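PDB 6A6E: cysteine desulfurase from Fervidobacterium islandicum, which catalyses removal of sulfur from L-cysteine with the help of pyridoxal-5'-phosphate, probably supplying it for iron-sulfur cluster assembly as a SufS-type enzyme. Local coordinates for residues A[105-119]-A[252-264]. Sequence-based numbering, arbitrary orientation. Where two conformers were deposited one is given.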
loop_
_atom_site.group_PDB
_atom_site.type_symbol
_atom_site.label_atom_id
_atom_site.label_comp_id
_atom_site.label_asym_id
_atom_site.label_seq_id
_atom_site.Cartn_x
_atom_site.Cartn_y
_atom_site.Cartn_z
ATOM N N MET A 105 8.556 -0.056 -2.500
ATOM C CA MET A 105 7.966 -1.199 -3.227
ATOM C C MET A 105 8.382 -1.203 -4.699
ATOM O O MET A 105 8.732 -2.234 -5.259
ATOM C CB MET A 105 6.421 -1.225 -3.126
ATOM C CG MET A 105 5.763 -2.126 -4.204
ATOM S SD MET A 105 4.002 -2.453 -3.962
ATOM C CE MET A 105 3.492 -3.083 -5.594
ATOM N N GLY A 106 8.285 -0.058 -5.356
ATOM C CA GLY A 106 8.768 0.091 -6.734
ATOM C C GLY A 106 10.154 -0.431 -7.026
ATOM O O GLY A 106 10.339 -1.165 -7.981
ATOM N N ILE A 107 11.126 -0.104 -6.193
ATOM C CA ILE A 107 12.473 -0.599 -6.369
ATOM C C ILE A 107 12.499 -2.106 -6.184
ATOM O O ILE A 107 13.167 -2.848 -6.935
ATOM C CB ILE A 107 13.537 0.082 -5.455
ATOM C CG1 ILE A 107 13.658 1.596 -5.702
ATOM C CG2 ILE A 107 14.929 -0.527 -5.652
ATOM C CD1 ILE A 107 14.276 1.923 -7.032
ATOM N N ASN A 108 11.832 -2.586 -5.147
ATOM C CA ASN A 108 11.806 -4.039 -4.935
ATOM C C ASN A 108 11.172 -4.763 -6.138
ATOM O O ASN A 108 11.641 -5.841 -6.528
ATOM C CB ASN A 108 11.071 -4.403 -3.639
ATOM C CG ASN A 108 11.935 -4.221 -2.410
ATOM O OD1 ASN A 108 12.638 -5.166 -1.993
ATOM N ND2 ASN A 108 11.931 -3.005 -1.828
ATOM N N PHE A 109 10.106 -4.178 -6.691
ATOM C CA PHE A 109 9.405 -4.696 -7.847
ATOM C C PHE A 109 10.438 -4.862 -8.998
ATOM O O PHE A 109 10.525 -5.928 -9.650
ATOM C CB PHE A 109 8.280 -3.730 -8.164
ATOM C CG PHE A 109 7.530 -3.952 -9.449
ATOM C CD1 PHE A 109 8.166 -4.134 -10.680
ATOM C CD2 PHE A 109 6.152 -3.791 -9.448
ATOM C CE1 PHE A 109 7.446 -4.271 -11.863
ATOM C CE2 PHE A 109 5.418 -3.915 -10.630
ATOM C CZ PHE A 109 6.079 -4.183 -11.834
ATOM N N LEU A 110 11.245 -3.840 -9.219
ATOM C CA LEU A 110 12.202 -3.874 -10.340
ATOM C C LEU A 110 13.283 -4.948 -10.163
ATOM O O LEU A 110 13.545 -5.685 -11.101
ATOM C CB LEU A 110 12.801 -2.485 -10.579
ATOM C CG LEU A 110 11.773 -1.513 -11.097
ATOM C CD1 LEU A 110 12.318 -0.114 -11.212
ATOM C CD2 LEU A 110 11.291 -1.966 -12.485
ATOM N N VAL A 111 13.902 -5.026 -8.998
ATOM C CA VAL A 111 14.970 -5.980 -8.799
ATOM C C VAL A 111 14.448 -7.398 -9.040
ATOM O O VAL A 111 15.068 -8.179 -9.801
ATOM C CB VAL A 111 15.564 -6.002 -7.346
ATOM C CG1 VAL A 111 16.716 -7.000 -7.297
ATOM C CG2 VAL A 111 16.049 -4.668 -6.910
ATOM N N ASN A 112 13.333 -7.728 -8.376
ATOM C CA ASN A 112 12.758 -9.028 -8.494
ATOM C C ASN A 112 12.252 -9.295 -9.914
ATOM O O ASN A 112 12.445 -10.449 -10.431
ATOM C CB ASN A 112 11.623 -9.306 -7.483
ATOM C CG ASN A 112 12.103 -9.417 -6.094
ATOM O OD1 ASN A 112 12.538 -10.497 -5.669
ATOM N ND2 ASN A 112 12.017 -8.283 -5.319
ATOM N N SER A 113 11.535 -8.348 -10.518
ATOM C CA SER A 113 11.032 -8.593 -11.856
ATOM C C SER A 113 12.208 -8.676 -12.871
ATOM O O SER A 113 12.180 -9.521 -13.753
ATOM C CB SER A 113 10.014 -7.567 -12.354
ATOM O OG SER A 113 8.822 -7.642 -11.511
ATOM N N LEU A 114 13.209 -7.813 -12.776
ATOM C CA LEU A 114 14.351 -7.944 -13.730
ATOM C C LEU A 114 15.025 -9.335 -13.641
ATOM O O LEU A 114 15.372 -9.914 -14.677
ATOM C CB LEU A 114 15.321 -6.807 -13.618
ATOM C CG LEU A 114 14.710 -5.456 -14.028
ATOM C CD1 LEU A 114 15.531 -4.350 -13.435
ATOM C CD2 LEU A 114 14.482 -5.195 -15.499
ATOM N N ALA A 115 15.173 -9.879 -12.449
ATOM C CA ALA A 115 15.810 -11.182 -12.282
ATOM C C ALA A 115 14.923 -12.340 -12.786
ATOM O O ALA A 115 15.386 -13.275 -13.440
ATOM C CB ALA A 115 16.162 -11.413 -10.827
ATOM N N LYS A 116 13.625 -12.254 -12.531
ATOM C CA LYS A 116 12.723 -13.304 -12.962
ATOM C C LYS A 116 12.483 -13.293 -14.431
ATOM O O LYS A 116 12.072 -14.285 -14.971
ATOM C CB LYS A 116 11.339 -13.201 -12.252
ATOM C CG LYS A 116 11.326 -13.553 -10.753
ATOM C CD LYS A 116 9.868 -13.790 -10.231
ATOM C CE LYS A 116 9.003 -12.498 -10.094
ATOM N NZ LYS A 116 7.642 -12.560 -9.348
ATOM N N SER A 117 12.618 -12.138 -15.053
ATOM C CA SER A 117 12.424 -12.025 -16.455
ATOM C C SER A 117 13.680 -12.480 -17.246
ATOM O O SER A 117 13.680 -12.391 -18.460
ATOM C CB SER A 117 12.140 -10.580 -16.842
ATOM O OG SER A 117 11.051 -10.000 -16.110
ATOM N N GLY A 118 14.761 -12.784 -16.552
ATOM C CA GLY A 118 15.995 -13.120 -17.192
ATOM C C GLY A 118 16.832 -11.988 -17.750
ATOM O O GLY A 118 17.754 -12.261 -18.496
ATOM N N ILE A 119 16.567 -10.743 -17.354
ATOM C CA ILE A 119 17.288 -9.607 -17.838
ATOM C C ILE A 119 18.497 -9.356 -16.930
ATOM O O ILE A 119 19.611 -9.071 -17.412
ATOM C CB ILE A 119 16.380 -8.398 -17.838
ATOM C CG1 ILE A 119 15.283 -8.593 -18.861
ATOM C CG2 ILE A 119 17.189 -7.105 -18.045
ATOM C CD1 ILE A 119 14.214 -7.533 -18.874
ATOM N N LEU A 252 9.386 -2.016 -22.488
ATOM C CA LEU A 252 10.077 -2.812 -21.476
ATOM C C LEU A 252 9.083 -3.517 -20.535
ATOM O O LEU A 252 9.298 -4.671 -20.163
ATOM C CB LEU A 252 11.041 -1.994 -20.649
ATOM C CG LEU A 252 12.105 -1.246 -21.434
ATOM C CD1 LEU A 252 12.839 -0.295 -20.525
ATOM C CD2 LEU A 252 13.112 -2.185 -22.100
ATOM N N LEU A 253 8.053 -2.805 -20.101
ATOM C CA LEU A 253 7.029 -3.377 -19.228
ATOM C C LEU A 253 6.398 -4.596 -19.893
ATOM O O LEU A 253 6.057 -5.554 -19.213
ATOM C CB LEU A 253 5.922 -2.363 -18.979
ATOM C CG LEU A 253 6.221 -1.211 -18.016
ATOM C CD1 LEU A 253 5.066 -0.253 -18.012
ATOM C CD2 LEU A 253 6.543 -1.692 -16.610
ATOM N N GLU A 254 6.216 -4.564 -21.211
ATOM C CA GLU A 254 5.605 -5.688 -21.905
ATOM C C GLU A 254 6.392 -6.979 -21.820
ATOM O O GLU A 254 5.802 -8.023 -22.032
ATOM C CB GLU A 254 5.336 -5.385 -23.384
ATOM C CG GLU A 254 4.114 -4.526 -23.615
ATOM C CD GLU A 254 4.111 -3.828 -24.978
ATOM O OE1 GLU A 254 5.135 -3.839 -25.721
ATOM O OE2 GLU A 254 3.078 -3.220 -25.315
ATOM N N GLN A 255 7.679 -6.917 -21.529
ATOM C CA GLN A 255 8.522 -8.096 -21.439
ATOM C C GLN A 255 8.819 -8.534 -19.972
ATOM O O GLN A 255 9.546 -9.531 -19.724
ATOM C CB GLN A 255 9.837 -7.821 -22.214
ATOM C CG GLN A 255 9.624 -7.489 -23.706
ATOM C CD GLN A 255 8.847 -8.580 -24.433
ATOM O OE1 GLN A 255 7.779 -8.348 -24.974
ATOM N NE2 GLN A 255 9.370 -9.785 -24.396
ATOM N N LEU A 256 8.238 -7.829 -18.993
ATOM C CA LEU A 256 8.658 -8.054 -17.610
ATOM C C LEU A 256 7.724 -9.031 -16.979
ATOM O O LEU A 256 6.505 -8.855 -17.139
ATOM C CB LEU A 256 8.561 -6.772 -16.791
ATOM C CG LEU A 256 9.656 -5.781 -16.576
ATOM C CD1 LEU A 256 9.177 -4.830 -15.450
ATOM C CD2 LEU A 256 10.980 -6.446 -16.223
ATOM N N GLU A 257 8.254 -10.046 -16.289
ATOM C CA GLU A 257 7.462 -10.878 -15.378
ATOM C C GLU A 257 6.812 -10.007 -14.223
ATOM O O GLU A 257 7.486 -9.166 -13.628
ATOM C CB GLU A 257 8.327 -11.988 -14.755
ATOM C CG GLU A 257 7.628 -12.908 -13.711
ATOM C CD GLU A 257 6.638 -13.911 -14.294
ATOM O OE1 GLU A 257 6.571 -14.065 -15.517
ATOM O OE2 GLU A 257 5.868 -14.519 -13.533
ATOM N N PRO A 258 5.525 -10.224 -13.924
ATOM C CA PRO A 258 4.908 -9.424 -12.816
ATOM C C PRO A 258 5.673 -9.674 -11.551
ATOM O O PRO A 258 6.187 -10.795 -11.338
ATOM C CB PRO A 258 3.508 -9.977 -12.723
ATOM C CG PRO A 258 3.186 -10.439 -14.159
ATOM C CD PRO A 258 4.508 -10.961 -14.697
ATOM N N PHE A 259 5.741 -8.667 -10.691
ATOM C CA PHE A 259 6.314 -8.848 -9.359
ATOM C C PHE A 259 5.353 -9.682 -8.426
ATOM O O PHE A 259 5.695 -10.741 -7.940
ATOM C CB PHE A 259 6.627 -7.435 -8.753
ATOM C CG PHE A 259 7.228 -7.469 -7.428
ATOM C CD1 PHE A 259 8.032 -8.522 -7.052
ATOM C CD2 PHE A 259 6.914 -6.491 -6.491
ATOM C CE1 PHE A 259 8.600 -8.582 -5.799
ATOM C CE2 PHE A 259 7.510 -6.526 -5.236
ATOM C CZ PHE A 259 8.344 -7.555 -4.909
ATOM N N LEU A 260 4.180 -9.141 -8.176
ATOM C CA LEU A 260 3.139 -9.734 -7.406
ATOM C C LEU A 260 2.049 -10.348 -8.292
ATOM O O LEU A 260 1.752 -9.837 -9.404
ATOM C CB LEU A 260 2.469 -8.678 -6.530
ATOM C CG LEU A 260 3.358 -7.803 -5.639
ATOM C CD1 LEU A 260 2.552 -6.827 -4.766
ATOM C CD2 LEU A 260 4.247 -8.689 -4.831
ATOM N N TYR A 261 1.387 -11.382 -7.732
ATOM C CA TYR A 261 0.313 -12.087 -8.399
ATOM C C TYR A 261 -0.944 -12.144 -7.601
ATOM O O TYR A 261 -0.897 -12.113 -6.392
ATOM C CB TYR A 261 0.772 -13.526 -8.604
ATOM C CG TYR A 261 2.122 -13.676 -9.254
ATOM C CD1 TYR A 261 2.263 -13.599 -10.622
ATOM C CD2 TYR A 261 3.259 -13.963 -8.476
ATOM C CE1 TYR A 261 3.523 -13.763 -11.219
ATOM C CE2 TYR A 261 4.509 -14.124 -9.059
ATOM C CZ TYR A 261 4.635 -14.067 -10.409
ATOM O OH TYR A 261 5.922 -14.228 -10.945
ATOM N N GLY A 262 -2.072 -12.232 -8.296
ATOM C CA GLY A 262 -3.371 -12.291 -7.675
ATOM C C GLY A 262 -4.431 -11.864 -8.666
ATOM O O GLY A 262 -4.288 -12.013 -9.888
ATOM N N GLY A 263 -5.493 -11.289 -8.144
ATOM C CA GLY A 263 -6.576 -10.870 -8.944
ATOM C C GLY A 263 -6.269 -9.652 -9.739
ATOM O O GLY A 263 -5.234 -8.977 -9.487
ATOM N N GLU A 264 -7.101 -9.480 -10.773
ATOM C CA GLU A 264 -7.049 -8.411 -11.780
ATOM C C GLU A 264 -5.855 -8.467 -12.753
ATOM O O GLU A 264 -6.014 -8.135 -13.916
ATOM C CB GLU A 264 -7.102 -7.027 -11.124
ATOM C CG GLU A 264 -6.910 -5.842 -12.065
ATOM C CD GLU A 264 -7.973 -5.679 -13.152
ATOM O OE1 GLU A 264 -9.048 -6.308 -13.099
ATOM O OE2 GLU A 264 -7.751 -4.858 -14.064
#
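F259 and F109 each offer a ring face to the other's aliphatic carbon: F109 CA stands 3.7 Å from the F259 ring centroid, 26° off its normal, and F259 CB lies 3.9 Å from the centroid of the F109 ring. These are two reciprocal CH-pi contacts, the ring planes themselves being oblique to each other. With CG anti to the backbone N, F259 carries its ring over F109 CA. The amide of N112, its plane within 17° of parallel to the F259 ring and ND2 3.5 Å from F259 CE1, is held by ND2 donating to N108 O. At the F109 edge, L256 CD1 packs near the ring plane, while its CD2 meets L114 CD2.

Toward the helix end, S117 OG accepts from E257 N (2.8 Å, N-H...O 155°) and donates to S113 O. K116, bent at chi3, directs NZ to three oxygens: P258 O (3.0 Å, in the carbonyl plane), F259 O and Y261 OH (2.9 Å). Y261 OH in turn donates to the anti lone pair of E257 OE2, and E257 OE1 salt-bridges R142 of the second subunit. A methionine in place of K116 would probably leave both carbonyls without this donor and Y261 less firmly positioned.

The loop after helix 250-253 thus lies on helix 103-116, and the meeting of F259 with F259 of the second subunit places this packing at the dimer interface, within the PLP-dependent fold type I architecture of the class-V aminotransferase family.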